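Local coordinates for protein tannase (Lactobacillus plantarum, PDB 3WA7) that hydrolyses the galloyl ester bonds of tannins to release gallic acid, as an esterase of the alpha/beta-hydrolase fold, at residues Asn395-Leu400 with Pro427-Ile432; Ile432-Glu435 with Gly440-Phe443. All coordinates share one frame; numbering follows the deposited sequence.

Contact 1 (Asn395-Leu400 with Pro427-Ile432); sequences NPLSYL and PIILAI
In this alpha/beta-hydrolase, Leu397, in the turn before the short helix 398-401, and Leu400, within that helix, pack on Ile429 and Leu430 of helix 425-436, the helix of a beta-alpha-beta unit. Leu397 and Leu430 carry the contact about equally, and each methyl of Leu397 has its own partner. CD1 of Leu397 lies 3.9 Å from CG2 of Ile429, the two side chains meeting at roughly a right angle. On the other branch, Leu397 CD2 comes to 3.8 Å from Leu430 CD1. The same Leu397 CD2 also approaches the helix backbone, with Leu430 CA 4.0 Å away. Leu430 reaches across because its CG is anti to its own N (chi1 173°). Its CD1 also serves the second leucine, 4.3 Å from Leu400 CD1. All four residues are buried, and no hydrogen bond crosses between the segments.

The turn itself is fixed by Asn395. Its OD1 accepts from Leu397 N at 3.1 Å, an Asx turn that caps the start of the helix. The donor sits above the amide plane, 45° out of it. Asn395 ND2 is in turn hydrogen-bonded to Asn208 and Glu210, which fixes the rotation of the amide, while Pro396 and Tyr399 rest on helix 164-174. The whole is a short helix capped by an Asx turn and packed on the crossover helix of a beta-alpha-beta unit in the alpha/beta-hydrolase sheet.

Contact 2 (Ile432-Glu435 with Gly440-Phe443); sequences IMLE and GIDF
Ile441, on strand 440-444, meets Leu434 and Glu435 near the C-terminal end of helix 425-436, and its side chain can be followed outward atom by atom. CB points toward the helix; Ile441 CB is 4.3 Å from Leu434 CB, the nearest atom of the helix segment. At CB the chain divides. The CG2 branch lies 4.0 Å from Glu435 CB. The same methyl of Ile441, CG2, is also 4.0 Å from the backbone Glu435 N, so it rests against the helix surface where the Glu435 side chain begins. The other branch leaves CB with CG1 opposite the backbone N (chi1 170°), and CG1 of Ile441 comes no closer than 4.4 Å to Leu434 CD1. At the tip, chi2 of 65° turns CD1 of Ile441 to within 4.0 Å of Leu434 CD1, the two side chains crossing nearly perpendicularly.

Of the Glu435 side chain, it is CB that touches Ile441, while the bend at chi2 (-74°) carries the carboxylate away from the strand. Leu434 and Ile441 both also touch Trp411 and Ile413 of strand 410-414, so the pair sits between the helix and the sheet. Gly440 pairs through its backbone with Lys409 and Trp411, and Asp442 with Trp411 and Ile413, while Asp442 OD1 makes a salt bridge to Arg414. With 145 Å² buried, the chemistry implies that helix and strand are joined here by apolar van der Waals contact and partial burial, without a directional bond, at a partly exposed edge of the sheet, whereas polar bonding ties the strand to its neighbour.

How the contacts relate
Both contacts use helix 425-436 and share Ile432, with centres about 9 Å apart. Leu400 joins them directly: its CD1 is 3.7 Å from CG of selenomethionine Met433, and the same Leu400 CD1 is 3.8 Å from Leu434 CD2. A second bridge comes from the strand side, where Phe443 CD2 lies 3.7 Å from Ala431 CB. Thus the helix meets the connecting segment 395-400 in contact 1 and the edge strand 440-444 in contact 2, and Leu434 links the two by touching both Leu400 and Ile441. The probable nucleophile, Ser163, sits at the elbow just before helix 164-174, against which Pro396 and Tyr399 pack, so contact 1 is linked to the presumed catalytic region through that helix.

Contact 1 (Asn395-Leu400 with Pro427-Ile432)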
# COMPACT_ATOMS: atom_id res chain seq x y z
N ASN A 395 3.13 5.34 10.15
CA ASN A 395 3.46 3.92 10.15
C ASN A 395 2.21 3.19 10.67
O ASN A 395 1.81 3.37 11.82
CB ASN A 395 4.64 3.64 11.09
CG ASN A 395 5.13 2.20 11.02
OD1 ASN A 395 4.41 1.31 10.58
ND2 ASN A 395 6.36 1.97 11.47
N PRO A 396 1.57 2.37 9.82
CA PRO A 396 0.37 1.65 10.25
C PRO A 396 0.56 0.87 11.55
O PRO A 396 -0.35 0.79 12.38
CB PRO A 396 0.08 0.73 9.07
CG PRO A 396 0.58 1.52 7.90
CD PRO A 396 1.89 2.06 8.42
N LEU A 397 1.74 0.30 11.74
CA LEU A 397 2.04 -0.49 12.93
C LEU A 397 1.88 0.26 14.25
O LEU A 397 1.51 -0.34 15.27
CB LEU A 397 3.46 -1.06 12.84
CG LEU A 397 3.83 -1.90 11.62
CD1 LEU A 397 5.23 -2.46 11.81
CD2 LEU A 397 2.83 -3.04 11.43
N SER A 398 2.17 1.56 14.24
CA SER A 398 2.08 2.38 15.44
C SER A 398 0.72 2.29 16.13
O SER A 398 0.63 2.34 17.36
CB SER A 398 2.36 3.85 15.09
OG SER A 398 3.68 4.00 14.59
N TYR A 399 -0.34 2.17 15.34
CA TYR A 399 -1.69 2.12 15.88
C TYR A 399 -2.09 0.76 16.44
O TYR A 399 -3.13 0.63 17.09
CB TYR A 399 -2.68 2.57 14.80
CG TYR A 399 -2.35 3.94 14.27
CD1 TYR A 399 -1.45 4.10 13.22
CD2 TYR A 399 -2.86 5.08 14.89
CE1 TYR A 399 -1.07 5.37 12.79
CE2 TYR A 399 -2.48 6.35 14.46
CZ TYR A 399 -1.59 6.49 13.42
OH TYR A 399 -1.21 7.74 13.01
N LEU A 400 -1.27 -0.26 16.19
CA LEU A 400 -1.56 -1.60 16.69
C LEU A 400 -0.86 -1.83 18.03
O LEU A 400 -1.24 -2.72 18.79
CB LEU A 400 -1.11 -2.65 15.67
CG LEU A 400 -1.63 -2.48 14.24
CD1 LEU A 400 -1.09 -3.60 13.36
CD2 LEU A 400 -3.16 -2.48 14.24
N PRO A 427 5.66 -7.12 5.03
CA PRO A 427 4.23 -7.46 5.06
C PRO A 427 3.92 -8.56 6.08
O PRO A 427 2.83 -8.62 6.64
CB PRO A 427 3.94 -7.87 3.62
CG PRO A 427 5.26 -8.40 3.14
CD PRO A 427 6.24 -7.41 3.71
N ILE A 428 4.89 -9.44 6.32
CA ILE A 428 4.67 -10.52 7.28
C ILE A 428 4.50 -9.95 8.70
O ILE A 428 3.65 -10.42 9.46
CB ILE A 428 5.85 -11.53 7.25
CG1 ILE A 428 5.82 -12.29 5.92
CG2 ILE A 428 5.73 -12.50 8.42
CD1 ILE A 428 7.05 -13.15 5.67
N ILE A 429 5.30 -8.94 9.04
CA ILE A 429 5.20 -8.32 10.36
C ILE A 429 3.81 -7.71 10.53
O ILE A 429 3.18 -7.85 11.58
CB ILE A 429 6.26 -7.22 10.54
CG1 ILE A 429 7.64 -7.86 10.74
CG2 ILE A 429 5.91 -6.34 11.74
CD1 ILE A 429 8.79 -6.86 10.71
N LEU A 430 3.32 -7.03 9.49
CA LEU A 430 2.00 -6.41 9.54
C LEU A 430 0.92 -7.48 9.74
O LEU A 430 0.04 -7.35 10.59
CB LEU A 430 1.74 -5.63 8.26
CG LEU A 430 0.33 -5.05 8.06
CD1 LEU A 430 -0.03 -4.13 9.22
CD2 LEU A 430 0.27 -4.30 6.74
N ALA A 431 1.00 -8.54 8.94
CA ALA A 431 0.02 -9.61 9.03
C ALA A 431 -0.02 -10.27 10.41
O ALA A 431 -1.10 -10.51 10.96
CB ALA A 431 0.31 -10.67 7.96
N ILE A 432 1.14 -10.56 10.97
CA ILE A 432 1.18 -11.20 12.28
C ILE A 432 0.74 -10.26 13.39
O ILE A 432 0.02 -10.66 14.30
CB ILE A 432 2.58 -11.76 12.59
CG1 ILE A 432 2.91 -12.87 11.59
CG2 ILE A 432 2.63 -12.30 14.02
CD1 ILE A 432 4.30 -13.46 11.75

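Contact 2 (Ile432-Glu435 with Gly440-Phe443)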
# COMPACT_ATOMS: atom_id res chain seq x y z
N ILE A 432 1.14 -10.56 10.97
CA ILE A 432 1.18 -11.20 12.28
C ILE A 432 0.74 -10.26 13.39
O ILE A 432 0.02 -10.66 14.30
CB ILE A 432 2.58 -11.76 12.59
CG1 ILE A 432 2.91 -12.87 11.59
CG2 ILE A 432 2.63 -12.30 14.02
CD1 ILE A 432 4.30 -13.46 11.75
N MSE A 433 1.15 -9.00 13.31
CA MSE A 433 0.76 -8.05 14.34
C MSE A 433 -0.76 -7.88 14.34
O MSE A 433 -1.38 -7.75 15.39
CB MSE A 433 1.44 -6.69 14.13
CG MSE A 433 1.25 -5.76 15.32
SE MSE A 433 2.34 -4.18 15.21
CE MSE A 433 3.99 -5.03 14.72
N LEU A 434 -1.36 -7.88 13.15
CA LEU A 434 -2.81 -7.75 13.05
C LEU A 434 -3.49 -8.93 13.72
O LEU A 434 -4.43 -8.77 14.50
CB LEU A 434 -3.24 -7.67 11.58
CG LEU A 434 -2.97 -6.33 10.89
CD1 LEU A 434 -3.12 -6.47 9.38
CD2 LEU A 434 -3.94 -5.28 11.43
N GLU A 435 -3.00 -10.14 13.42
CA GLU A 435 -3.55 -11.35 14.00
C GLU A 435 -3.38 -11.34 15.52
O GLU A 435 -4.30 -11.68 16.26
CB GLU A 435 -2.86 -12.59 13.42
CG GLU A 435 -3.49 -13.92 13.82
CD GLU A 435 -3.19 -14.32 15.26
OE1 GLU A 435 -3.89 -15.22 15.78
OE2 GLU A 435 -2.25 -13.76 15.86
N GLY A 440 -9.13 -9.23 11.85
CA GLY A 440 -9.28 -10.20 10.78
C GLY A 440 -8.24 -9.92 9.72
O GLY A 440 -8.11 -8.78 9.27
N ILE A 441 -7.50 -10.94 9.32
CA ILE A 441 -6.46 -10.75 8.32
C ILE A 441 -6.37 -11.91 7.33
O ILE A 441 -6.23 -13.07 7.72
CB ILE A 441 -5.07 -10.51 9.00
CG1 ILE A 441 -3.95 -10.57 7.97
CG2 ILE A 441 -4.86 -11.53 10.12
CD1 ILE A 441 -3.99 -9.45 6.93
N ASP A 442 -6.48 -11.58 6.05
CA ASP A 442 -6.38 -12.54 4.96
C ASP A 442 -5.07 -12.15 4.30
O ASP A 442 -4.95 -11.07 3.72
CB ASP A 442 -7.54 -12.36 3.98
CG ASP A 442 -7.51 -13.37 2.86
OD1 ASP A 442 -6.45 -13.50 2.22
OD2 ASP A 442 -8.54 -14.03 2.62
N PHE A 443 -4.07 -13.03 4.40
CA PHE A 443 -2.74 -12.73 3.88
C PHE A 443 -2.16 -13.82 2.98
O PHE A 443 -2.43 -15.00 3.18
CB PHE A 443 -1.82 -12.49 5.08
CG PHE A 443 -0.37 -12.29 4.73
CD1 PHE A 443 0.03 -11.24 3.91
CD2 PHE A 443 0.61 -13.12 5.27
CE1 PHE A 443 1.38 -11.03 3.63
CE2 PHE A 443 1.96 -12.92 4.99
CZ PHE A 443 2.35 -11.87 4.17